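Local coordinates for MgGH51 (Meripilus giganteus, PDB 6ZPV), which hydrolyses alpha-L-arabinofuranosidic linkages as a fungal GH51 glycosidase, probably releasing terminal arabinofuranose from arabinose-containing plant polysaccharides, at residues K203-G208 against F278-M283; T527-T530 against H536-I539. One frame throughout, in Å; residues are numbered along the deposited sequence. Where two conformers were deposited one is given.

Contact 1 (K203-G208 against F278-M283); sequences KNRPNG and FEDTGM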
ATOM      1  N   LYS A 203     -16.138   2.544  -1.632  1.00 12.86           N
ATOM      2  CA  LYS A 203     -16.858   3.325  -2.655  1.00 13.93           C
ATOM      3  C   LYS A 203     -17.599   2.409  -3.628  1.00 13.92           C
ATOM      4  O   LYS A 203     -17.944   2.833  -4.734  1.00 14.87           O
ATOM      5  CB  LYS A 203     -15.919   4.290  -3.385  1.00 14.96           C
ATOM      6  CG  LYS A 203     -15.294   5.296  -2.454  1.00 19.52           C
ATOM      7  CD  LYS A 203     -16.163   6.289  -1.835  1.00 26.30           C
ATOM      8  CE  LYS A 203     -15.309   7.355  -1.153  1.00 28.39           C
ATOM      9  NZ  LYS A 203     -16.142   8.106  -0.212  1.00 41.27           N
ATOM     10  N   ASN A 204     -17.896   1.169  -3.215  1.00 13.35           N
ATOM     11  CA  ASN A 204     -18.636   0.211  -4.079  0.50 14.22           C
ATOM     12  C   ASN A 204     -17.972   0.074  -5.453  1.00 14.06           C
ATOM     13  O   ASN A 204     -18.658  -0.254  -6.433  1.00 17.36           O
ATOM     14  CB  ASN A 204     -20.130   0.516  -4.203  0.50 15.55           C
ATOM     15  CG  ASN A 204     -20.757   0.586  -2.834  0.50 15.27           C
ATOM     16  OD1 ASN A 204     -20.603  -0.314  -1.997  0.50 17.74           O
ATOM     17  ND2 ASN A 204     -21.455   1.670  -2.586  0.50 19.78           N
ATOM     18  N   ARG A 205     -16.652   0.137  -5.512  1.00 13.19           N
ATOM     19  CA  ARG A 205     -15.993  -0.048  -6.794  1.00 13.97           C
ATOM     20  C   ARG A 205     -15.902  -1.524  -7.143  1.00 13.90           C
ATOM     21  O   ARG A 205     -15.514  -2.360  -6.310  1.00 14.26           O
ATOM     22  CB  ARG A 205     -14.550   0.500  -6.802  1.00 14.13           C
ATOM     23  CG  ARG A 205     -14.481   2.019  -6.525  1.00 14.40           C
ATOM     24  CD  ARG A 205     -15.435   2.819  -7.415  1.00 16.80           C
ATOM     25  NE  ARG A 205     -15.311   4.214  -7.183  1.00 16.66           N
ATOM     26  CZ  ARG A 205     -16.174   5.116  -7.593  1.00 21.28           C
ATOM     27  NH1 ARG A 205     -17.275   4.721  -8.228  1.00 27.36           N
ATOM     28  NH2 ARG A 205     -16.009   6.390  -7.246  1.00 21.83           N
ATOM     29  N   PRO A 206     -16.278  -1.902  -8.386  1.00 14.74           N
ATOM     30  CA  PRO A 206     -16.049  -3.218  -8.848  1.00 17.14           C
ATOM     31  C   PRO A 206     -14.528  -3.467  -8.813  1.00 14.45           C
ATOM     32  O   PRO A 206     -13.676  -2.657  -9.123  1.00 16.78           O
ATOM     33  CB  PRO A 206     -16.608  -3.254 -10.249  1.00 20.59           C
ATOM     34  CG  PRO A 206     -17.467  -2.150 -10.375  1.00 24.79           C
ATOM     35  CD  PRO A 206     -16.927  -1.111  -9.414  1.00 17.66           C
ATOM     36  N   ASN A 207     -14.229  -4.641  -8.437  1.00 13.71           N
ATOM     37  CA  ASN A 207     -12.865  -5.126  -8.313  1.00 12.06           C
ATOM     38  C   ASN A 207     -12.035  -4.260  -7.355  1.00 11.39           C
ATOM     39  O   ASN A 207     -10.818  -4.099  -7.558  1.00 13.05           O
ATOM     40  CB  ASN A 207     -12.170  -5.295  -9.683  1.00 11.62           C
ATOM     41  CG  ASN A 207     -10.958  -6.173  -9.562  1.00 10.86           C
ATOM     42  OD1 ASN A 207     -11.059  -7.257  -8.925  1.00 11.70           O
ATOM     43  ND2 ASN A 207      -9.820  -5.757 -10.145  1.00 11.08           N
ATOM     44  N   GLY A 208     -12.690  -3.710  -6.328  1.00 11.93           N
ATOM     45  CA  GLY A 208     -12.084  -2.657  -5.513  1.00 13.06           C
ATOM     46  C   GLY A 208     -11.474  -3.169  -4.201  1.00 10.91           C
ATOM     47  O   GLY A 208     -10.965  -4.317  -4.101  1.00 11.29           O
ATOM     48  N   PHE A 278      -7.060   6.643  -6.158  1.00 11.12           N
ATOM     49  CA  PHE A 278      -6.548   8.018  -6.052  1.00 11.77           C
ATOM     50  C   PHE A 278      -7.690   9.037  -6.259  1.00 12.36           C
ATOM     51  O   PHE A 278      -7.834   9.996  -5.463  1.00 13.11           O
ATOM     52  CB  PHE A 278      -5.397   8.258  -7.030  1.00 12.29           C
ATOM     53  CG  PHE A 278      -4.296   7.239  -6.979  1.00 12.09           C
ATOM     54  CD1 PHE A 278      -4.060   6.453  -5.855  1.00 12.24           C
ATOM     55  CD2 PHE A 278      -3.520   7.001  -8.092  1.00 11.97           C
ATOM     56  CE1 PHE A 278      -3.087   5.472  -5.867  1.00 12.13           C
ATOM     57  CE2 PHE A 278      -2.545   6.014  -8.098  1.00 11.84           C
ATOM     58  CZ  PHE A 278      -2.367   5.219  -7.009  1.00 12.28           C
ATOM     59  N   GLU A 279      -8.479   8.800  -7.308  1.00 12.54           N
ATOM     60  CA  GLU A 279      -9.635   9.646  -7.568  1.00 13.30           C
ATOM     61  C   GLU A 279     -10.565   9.643  -6.357  1.00 13.55           C
ATOM     62  O   GLU A 279     -11.068  10.729  -5.930  1.00 14.78           O
ATOM     63  CB  GLU A 279     -10.398   9.169  -8.823  1.00 14.77           C
ATOM     64  CG  GLU A 279     -11.637   9.930  -9.117  1.00 16.46           C
ATOM     65  CD  GLU A 279     -12.169   9.550 -10.474  1.00 17.75           C
ATOM     66  OE1 GLU A 279     -13.296   8.931 -10.534  1.00 20.97           O
ATOM     67  OE2 GLU A 279     -11.480   9.765 -11.449  1.00 17.37           O
ATOM     68  N   ASP A 280     -10.779   8.494  -5.740  1.00 12.74           N
ATOM     69  CA  ASP A 280     -11.724   8.344  -4.624  1.00 13.71           C
ATOM     70  C   ASP A 280     -11.245   8.973  -3.324  1.00 15.05           C
ATOM     71  O   ASP A 280     -12.053   9.125  -2.417  1.00 21.23           O
ATOM     72  CB  ASP A 280     -12.058   6.865  -4.404  1.00 12.96           C
ATOM     73  CG  ASP A 280     -12.874   6.241  -5.537  1.00 13.71           C
ATOM     74  OD1 ASP A 280     -13.447   7.004  -6.356  1.00 15.24           O
ATOM     75  OD2 ASP A 280     -12.962   4.994  -5.550  1.00 13.53           O
ATOM     76  N   THR A 281      -9.971   9.243  -3.185  1.00 12.53           N
ATOM     77  CA  THR A 281      -9.373   9.766  -1.951  1.00 13.28           C
ATOM     78  C   THR A 281      -8.793  11.160  -2.109  1.00 14.07           C
ATOM     79  O   THR A 281      -8.307  11.728  -1.117  1.00 17.82           O
ATOM     80  CB  THR A 281      -8.291   8.808  -1.468  1.00 13.74           C
ATOM     81  OG1 THR A 281      -7.294   8.673  -2.459  1.00 13.76           O
ATOM     82  CG2 THR A 281      -8.821   7.478  -1.027  1.00 14.60           C
ATOM     83  N   GLY A 282      -8.737  11.691  -3.296  1.00 13.50           N
ATOM     84  CA  GLY A 282      -8.032  12.963  -3.569  1.00 14.82           C
ATOM     85  C   GLY A 282      -6.530  12.884  -3.549  1.00 14.15           C
ATOM     86  O   GLY A 282      -5.908  13.931  -3.576  1.00 20.36           O
ATOM     87  N   MET A 283      -5.948  11.692  -3.536  1.00 13.48           N
ATOM     88  CA  MET A 283      -4.497  11.563  -3.672  1.00 12.46           C
ATOM     89  C   MET A 283      -4.078  11.714  -5.135  1.00 11.82           C
ATOM     90  O   MET A 283      -4.866  11.378  -6.014  1.00 13.20           O
ATOM     91  CB  MET A 283      -4.009  10.189  -3.191  1.00 12.55           C
ATOM     92  CG  MET A 283      -4.142   9.985  -1.693  1.00 14.90           C
ATOM     93  SD  MET A 283      -3.395   8.457  -1.098  0.95 14.12           S
ATOM     94  CE  MET A 283      -4.836   7.617  -0.462  1.00 19.24           C
TER

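Contact 2 (T527-T530 against H536-I539); sequences TLPT and HWSI. With ACT (acetate ion), chain S.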
ATOM      1  N   THR A 527      12.631  30.107  16.154  1.00 12.86           N
ATOM      2  CA  THR A 527      13.872  29.679  16.786  1.00 12.55           C
ATOM      3  C   THR A 527      14.241  28.279  16.334  1.00 12.51           C
ATOM      4  O   THR A 527      13.386  27.387  16.395  1.00 13.20           O
ATOM      5  CB  THR A 527      13.687  29.707  18.301  1.00 13.46           C
ATOM      6  OG1 THR A 527      13.176  30.985  18.720  1.00 13.85           O
ATOM      7  CG2 THR A 527      14.940  29.357  19.072  1.00 15.59           C
ATOM      8  N   LEU A 528      15.483  28.052  15.948  1.00 13.11           N
ATOM      9  CA  LEU A 528      15.882  26.720  15.512  1.00 13.13           C
ATOM     10  C   LEU A 528      16.038  25.775  16.685  1.00 13.32           C
ATOM     11  O   LEU A 528      16.659  26.127  17.697  1.00 13.83           O
ATOM     12  CB  LEU A 528      17.182  26.770  14.707  1.00 13.31           C
ATOM     13  CG  LEU A 528      17.116  27.422  13.344  1.00 16.35           C
ATOM     14  CD1 LEU A 528      18.519  27.649  12.771  1.00 19.01           C
ATOM     15  CD2 LEU A 528      16.286  26.653  12.365  1.00 18.91           C
ATOM     16  N   PRO A 529      15.570  24.518  16.554  1.00 12.91           N
ATOM     17  CA  PRO A 529      15.975  23.487  17.492  1.00 12.29           C
ATOM     18  C   PRO A 529      17.486  23.313  17.549  1.00 12.80           C
ATOM     19  O   PRO A 529      18.196  23.674  16.599  1.00 14.26           O
ATOM     20  CB  PRO A 529      15.324  22.193  16.930  1.00 12.69           C
ATOM     21  CG  PRO A 529      14.128  22.731  16.143  1.00 12.80           C
ATOM     22  CD  PRO A 529      14.656  24.003  15.519  1.00 12.68           C
ATOM     23  N   THR A 530      17.977  22.696  18.605  1.00 14.09           N
ATOM     24  CA  THR A 530      19.387  22.311  18.682  1.00 14.46           C
ATOM     25  C   THR A 530      19.661  21.187  17.673  1.00 14.81           C
ATOM     26  O   THR A 530      18.981  20.162  17.743  1.00 16.02           O
ATOM     27  CB  THR A 530      19.737  21.883  20.094  1.00 19.15           C
ATOM     28  OG1 THR A 530      19.477  22.999  20.952  1.00 22.39           O
ATOM     29  CG2 THR A 530      21.195  21.503  20.200  1.00 21.64           C
ATOM     30  N   HIS A 536      12.369  19.037  19.000  1.00 11.66           N
ATOM     31  CA  HIS A 536      12.240  19.678  17.675  1.00 11.42           C
ATOM     32  C   HIS A 536      10.830  20.165  17.481  1.00 11.16           C
ATOM     33  O   HIS A 536       9.885  19.674  18.093  1.00 12.27           O
ATOM     34  CB  HIS A 536      12.618  18.659  16.575  1.00 11.60           C
ATOM     35  CG  HIS A 536      14.059  18.287  16.590  1.00 11.58           C
ATOM     36  ND1 HIS A 536      14.961  18.983  15.843  1.00 12.49           N
ATOM     37  CD2 HIS A 536      14.714  17.383  17.374  1.00 12.41           C
ATOM     38  CE1 HIS A 536      16.166  18.471  16.182  1.00 12.00           C
ATOM     39  NE2 HIS A 536      16.051  17.531  17.099  1.00 12.97           N
ATOM     40  N   TRP A 537      10.666  21.140  16.595  1.00 11.69           N
ATOM     41  CA  TRP A 537       9.334  21.678  16.298  1.00 11.19           C
ATOM     42  C   TRP A 537       9.338  22.256  14.892  1.00 10.84           C
ATOM     43  O   TRP A 537      10.401  22.549  14.317  1.00 12.08           O
ATOM     44  CB  TRP A 537       8.956  22.769  17.339  1.00 11.22           C
ATOM     45  CG  TRP A 537       9.972  23.843  17.467  1.00 11.49           C
ATOM     46  CD1 TRP A 537      10.095  24.973  16.689  1.00 12.86           C
ATOM     47  CD2 TRP A 537      11.082  23.875  18.405  1.00 11.57           C
ATOM     48  NE1 TRP A 537      11.209  25.676  17.066  1.00 12.35           N
ATOM     49  CE2 TRP A 537      11.820  25.022  18.120  1.00 11.78           C
ATOM     50  CE3 TRP A 537      11.500  23.018  19.405  1.00 12.78           C
ATOM     51  CZ2 TRP A 537      12.988  25.349  18.827  1.00 12.73           C
ATOM     52  CZ3 TRP A 537      12.613  23.358  20.117  1.00 13.08           C
ATOM     53  CH2 TRP A 537      13.354  24.511  19.832  1.00 12.37           C
ATOM     54  N   SER A 538       8.136  22.473  14.368  1.00 11.42           N
ATOM     55  CA  SER A 538       7.910  23.121  13.059  1.00 11.38           C
ATOM     56  C   SER A 538       6.528  23.766  13.092  1.00 10.93           C
ATOM     57  O   SER A 538       5.569  23.142  13.586  1.00 12.12           O
ATOM     58  CB  SER A 538       8.029  22.110  11.926  1.00 12.00           C
ATOM     59  OG  SER A 538       7.743  22.714  10.672  1.00 13.79           O
ATOM     60  N   ILE A 539       6.426  24.986  12.564  1.00 11.39           N
ATOM     61  CA  ILE A 539       5.199  25.794  12.641  1.00 11.29           C
ATOM     62  C   ILE A 539       4.794  26.141  11.215  1.00 11.44           C
ATOM     63  O   ILE A 539       5.581  26.709  10.439  1.00 11.93           O
ATOM     64  CB  ILE A 539       5.380  27.035  13.513  1.00 12.33           C
ATOM     65  CG1 ILE A 539       5.902  26.624  14.897  1.00 14.02           C
ATOM     66  CG2 ILE A 539       4.094  27.787  13.578  1.00 13.14           C
ATOM     67  CD1 ILE A 539       6.247  27.730  15.837  1.00 15.32           C
TER
HETATM   68  C   ACT S 729      16.286  32.692  18.692  1.00 42.73           C
HETATM   69  O   ACT S 729      17.232  32.266  17.806  1.00 46.75           O
HETATM   70  OXT ACT S 729      15.058  33.007  18.415  1.00 30.01           O
HETATM   71  CH3 ACT S 729      16.631  32.710  20.223  1.00 61.34           C

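Contact 1 (K203-G208 against F278-M283)
Asp280 OD1 is gripped twice: Arg205 NH2 reaches it at 2.8 Å across the contact, and Gln276 NE2, one turn earlier on helix 271-281, donates to it as well. The other carboxylate oxygen, Asp280 OD2, takes Arg205 NE at 3.0 Å in an almost straight bond (N-H...O 174°). The salt bridge is therefore bidentate and side-on, with NE and one terminal nitrogen each serving a separate oxygen on its syn side. The carboxylate carbon lies in the guanidinium plane, but the two flat groups are turned 26° from each other. Arginine suits the place because two N-H donors along one edge match the two oxygens; the bend at chi2 (-50°) places that edge, with Arg205 CG 3.5 Å from Asp280 OD2. Aspartate's short chain keeps the carboxylate near the helix, where Gln276 also reaches it.

The methylenes of Lys203 pass alongside the carboxylate in van der Waals contact, CB 3.7 Å from Asp280 OD2, and the long chain carries its ammonium beyond, NZ 6.8 Å from Asp280 OD1. Arg205 to Gly208 form a type II beta turn, and Arg205 O accepts a bond from Thr201 OG1. A methionine in place of Arg205 would probably leave the Asp280 carboxylate without its cationic mate and the loop without its paired hydrogen bonds to the helix. The chemistry implies a directional ionic tie at the surface, joining the loop between strand 189-198 and helix 211-219 to the C-terminal end of helix 271-281, with Lys203 probably adding a weak favourable field.

Contact 2 (T527-T530 against H536-I539)
In the connection between the neighbouring antiparallel strands 522-523 and 535-541 of the C-terminal sheet, Pro529 packs on Trp537 in a CH-pi contact. Pro529 CG sits over one face of the Trp537 indole, 3.8 Å from the centroid of the six-membered ring and only 11° off its normal. Proline suits the spot because its ring presents polarised C-H groups to the aromatic face. With Trp537 CG between its own backbone N and carbonyl carbon (chi1 54°), the indole is set back over the loop, and Trp537 CZ2 comes 3.5 Å from Pro529 N.

The same side chain also works through its edge. Trp537 NE1 donates to Thr527 O at 2.8 Å, the acceptor slightly tilted from the ring plane; the N-H...O angle of 134° is bent, and Ser526 OG is a weak second partner. Around the proline from the indole, His536 ND1 lies 3.4 Å from Pro529 CB, while His536 NE2 donates to Gly533 O, farther along the same loop. At the start of the segment Thr527 OG1 binds an acetate ion, probably from the crystallisation liquor, and also pairs with Thr4 N. Tryptophan thus combines a broad apolar face with one N-H donor, which probably helps hold the loop's path beside the strand; set against the NE1 bond is a cost, since Trp537 N is buried without a partner in the model.

How the contacts relate
Contact 1 and contact 2 lie in different parts of one chain, their centres 38 Å apart and their nearest atoms about 21 Å apart, so neither touches the other. They follow in series along the sequence. Contact 1 joins a loop to a helix that leads into strand 284-289 of the parallel sheet, the (beta/alpha)8 barrel expected to carry the active site in GH51 enzymes; contact 2 belongs to the C-terminal antiparallel sheet. The first ties segments 70 residues apart through charge, the second segments 6 apart through an aromatic face and a backbone carbonyl. The glycans seen are surface ones, not substrate, and neither contact contributes a residue to their sites.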